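Local atomic coordinates of flagellar brake protein YcgR (Escherichia coli, PDB entry 5Y6F), a protein that binds the second messenger c-di-GMP and then acts as a brake on the flagellar motor, slowing swimming and swarming. Residues D49-D54 against V103-L108. Residues are numbered along the deposited sequence; the frame is centred on the assembly and turned at random.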
loop_
_atom_site.group_PDB
_atom_site.type_symbol
_atom_site.label_atom_id
_atom_site.label_comp_id
_atom_site.label_asym_id
_atom_site.label_seq_id
_atom_site.Cartn_x
_atom_site.Cartn_y
_atom_site.Cartn_z
ATOM N N ASP A 49 20.631 5.632 18.571
ATOM C CA ASP A 49 21.867 5.118 17.990
ATOM C C ASP A 49 21.725 3.771 17.277
ATOM O O ASP A 49 22.657 3.377 16.568
ATOM C CB ASP A 49 22.947 4.981 19.082
ATOM C CG ASP A 49 23.382 6.328 19.663
ATOM O OD1 ASP A 49 22.693 7.350 19.419
ATOM O OD2 ASP A 49 24.423 6.365 20.357
ATOM N N LYS A 50 20.617 3.042 17.458
ATOM C CA LYS A 50 20.490 1.666 16.970
ATOM C C LYS A 50 19.140 1.477 16.300
ATOM O O LYS A 50 18.111 1.865 16.867
ATOM C CB LYS A 50 20.581 0.632 18.102
ATOM C CG LYS A 50 21.962 0.180 18.581
ATOM C CD LYS A 50 21.832 -1.145 19.386
ATOM C CE LYS A 50 23.180 -1.707 19.889
ATOM N NZ LYS A 50 23.080 -3.149 20.299
ATOM N N LEU A 51 19.139 0.850 15.120
ATOM C CA LEU A 51 17.960 0.191 14.555
ATOM C C LEU A 51 18.207 -1.297 14.588
ATOM O O LEU A 51 19.249 -1.756 14.104
ATOM C CB LEU A 51 17.702 0.591 13.103
ATOM C CG LEU A 51 16.427 1.330 12.804
ATOM C CD1 LEU A 51 16.395 2.535 13.734
ATOM C CD2 LEU A 51 16.402 1.742 11.319
ATOM N N VAL A 52 17.263 -2.041 15.158
ATOM C CA VAL A 52 17.348 -3.490 15.228
ATOM C C VAL A 52 16.173 -4.055 14.452
ATOM O O VAL A 52 15.011 -3.708 14.721
ATOM C CB VAL A 52 17.366 -4.016 16.667
ATOM C CG1 VAL A 52 17.382 -5.537 16.631
ATOM C CG2 VAL A 52 18.619 -3.542 17.346
ATOM N N LEU A 53 16.481 -4.910 13.485
ATOM C CA LEU A 53 15.497 -5.473 12.582
ATOM C C LEU A 53 15.540 -6.978 12.709
ATOM O O LEU A 53 16.608 -7.570 12.944
ATOM C CB LEU A 53 15.784 -5.086 11.138
ATOM C CG LEU A 53 15.338 -3.736 10.551
ATOM C CD1 LEU A 53 15.321 -2.613 11.542
ATOM C CD2 LEU A 53 16.280 -3.409 9.436
ATOM N N ASP A 54 14.379 -7.595 12.557
ATOM C CA ASP A 54 14.364 -9.037 12.613
ATOM C C ASP A 54 15.108 -9.610 11.418
ATOM O O ASP A 54 15.128 -9.024 10.336
ATOM C CB ASP A 54 12.942 -9.570 12.647
ATOM C CG ASP A 54 12.905 -11.024 13.042
ATOM O OD1 ASP A 54 13.930 -11.494 13.587
ATOM O OD2 ASP A 54 11.879 -11.697 12.819
ATOM N N VAL A 103 22.735 1.969 12.071
ATOM C CA VAL A 103 22.468 3.366 12.421
ATOM C C VAL A 103 21.131 3.775 11.812
ATOM O O VAL A 103 20.807 3.345 10.684
ATOM C CB VAL A 103 23.609 4.269 11.905
ATOM C CG1 VAL A 103 23.282 5.738 12.104
ATOM C CG2 VAL A 103 24.896 3.931 12.601
ATOM N N PRO A 104 20.305 4.563 12.487
ATOM C CA PRO A 104 19.061 5.024 11.860
ATOM C C PRO A 104 19.375 5.933 10.686
ATOM O O PRO A 104 20.485 6.488 10.595
ATOM C CB PRO A 104 18.353 5.794 12.984
ATOM C CG PRO A 104 18.981 5.285 14.253
ATOM C CD PRO A 104 20.412 4.989 13.892
ATOM N N PRO A 105 18.438 6.081 9.755
ATOM C CA PRO A 105 18.632 7.025 8.659
ATOM C C PRO A 105 18.583 8.445 9.186
ATOM O O PRO A 105 17.784 8.760 10.079
ATOM C CB PRO A 105 17.431 6.739 7.734
ATOM C CG PRO A 105 16.345 6.326 8.709
ATOM C CD PRO A 105 17.069 5.505 9.759
ATOM N N PRO A 106 19.406 9.339 8.656
ATOM C CA PRO A 106 19.267 10.754 9.038
ATOM C C PRO A 106 17.983 11.418 8.490
ATOM O O PRO A 106 17.608 12.488 8.984
ATOM C CB PRO A 106 20.550 11.390 8.479
ATOM C CG PRO A 106 20.900 10.538 7.292
ATOM C CD PRO A 106 20.463 9.125 7.653
ATOM N N THR A 107 17.290 10.810 7.521
ATOM C CA THR A 107 16.058 11.347 6.934
ATOM C C THR A 107 15.157 10.182 6.526
ATOM O O THR A 107 15.630 9.072 6.305
ATOM C CB THR A 107 16.320 12.215 5.688
ATOM O OG1 THR A 107 16.516 11.357 4.549
ATOM C CG2 THR A 107 17.593 13.065 5.815
ATOM N N LEU A 108 13.863 10.467 6.419
ATOM C CA LEU A 108 12.880 9.481 5.994
ATOM C C LEU A 108 11.684 10.138 5.298
ATOM O O LEU A 108 11.334 11.282 5.590
ATOM C CB LEU A 108 12.407 8.646 7.186
ATOM C CG LEU A 108 11.783 9.406 8.357
ATOM C CD1 LEU A 108 10.534 10.153 7.912
ATOM C CD2 LEU A 108 11.462 8.457 9.502
#
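Asp49 meets Pro104 through its backbone rather than its carboxylate: CD of Pro104 lies 3.8 Å from both C and O of Asp49, so the proline ring abuts the peptide group that leads into strand 50-54. The same carbonyl oxygen of Asp49 comes 4.2 Å from CA of Val103, a looser approach. The Asp49 side chain itself points away from 103-108, while its backbone N is hydrogen-bonded to OG1 of Thr47 in the turn between strands 37-47 and 50-54.

At Lys50 the contact again belongs to the main chain, with its N 4.1 Å from CD of Pro104; the side chain leaves on the other face of the strand and touches Ile101. Leu51 then turns toward 103-108 and supplies the apolar part of the interface by splitting its two methyls between consecutive prolines. CD1 lies over one face of the Pro104 ring, shifted from its centre toward CB, 3.8 Å from CG and 3.9 Å from CB, the two side chains meeting at a slant. CD2 reaches CD of Pro105 at 4.1 Å, there at roughly a right angle. Chi1, at -116° well away from a staggered position, and chi2 near 54° together aim the methyls at the two prolines. Beyond Leu51 the strand and the proline run part company.

Strand 50-54 is paired antiparallel with both 37-47 and 97-102 in the sheet of the PilZN domain, and Leu51 is backbone hydrogen-bonded to Thr102, two residues ahead of Pro104. Residues 103-107 carry the chain from the end of strand 97-102 across to strand 108-111, near the far side of the same sheet. Leu20 of helix 13-25 and Phe84 of strand 80-86 each touch both Leu51 and Pro105, joining the leucine-proline contact to the domain's hydrophobic interior.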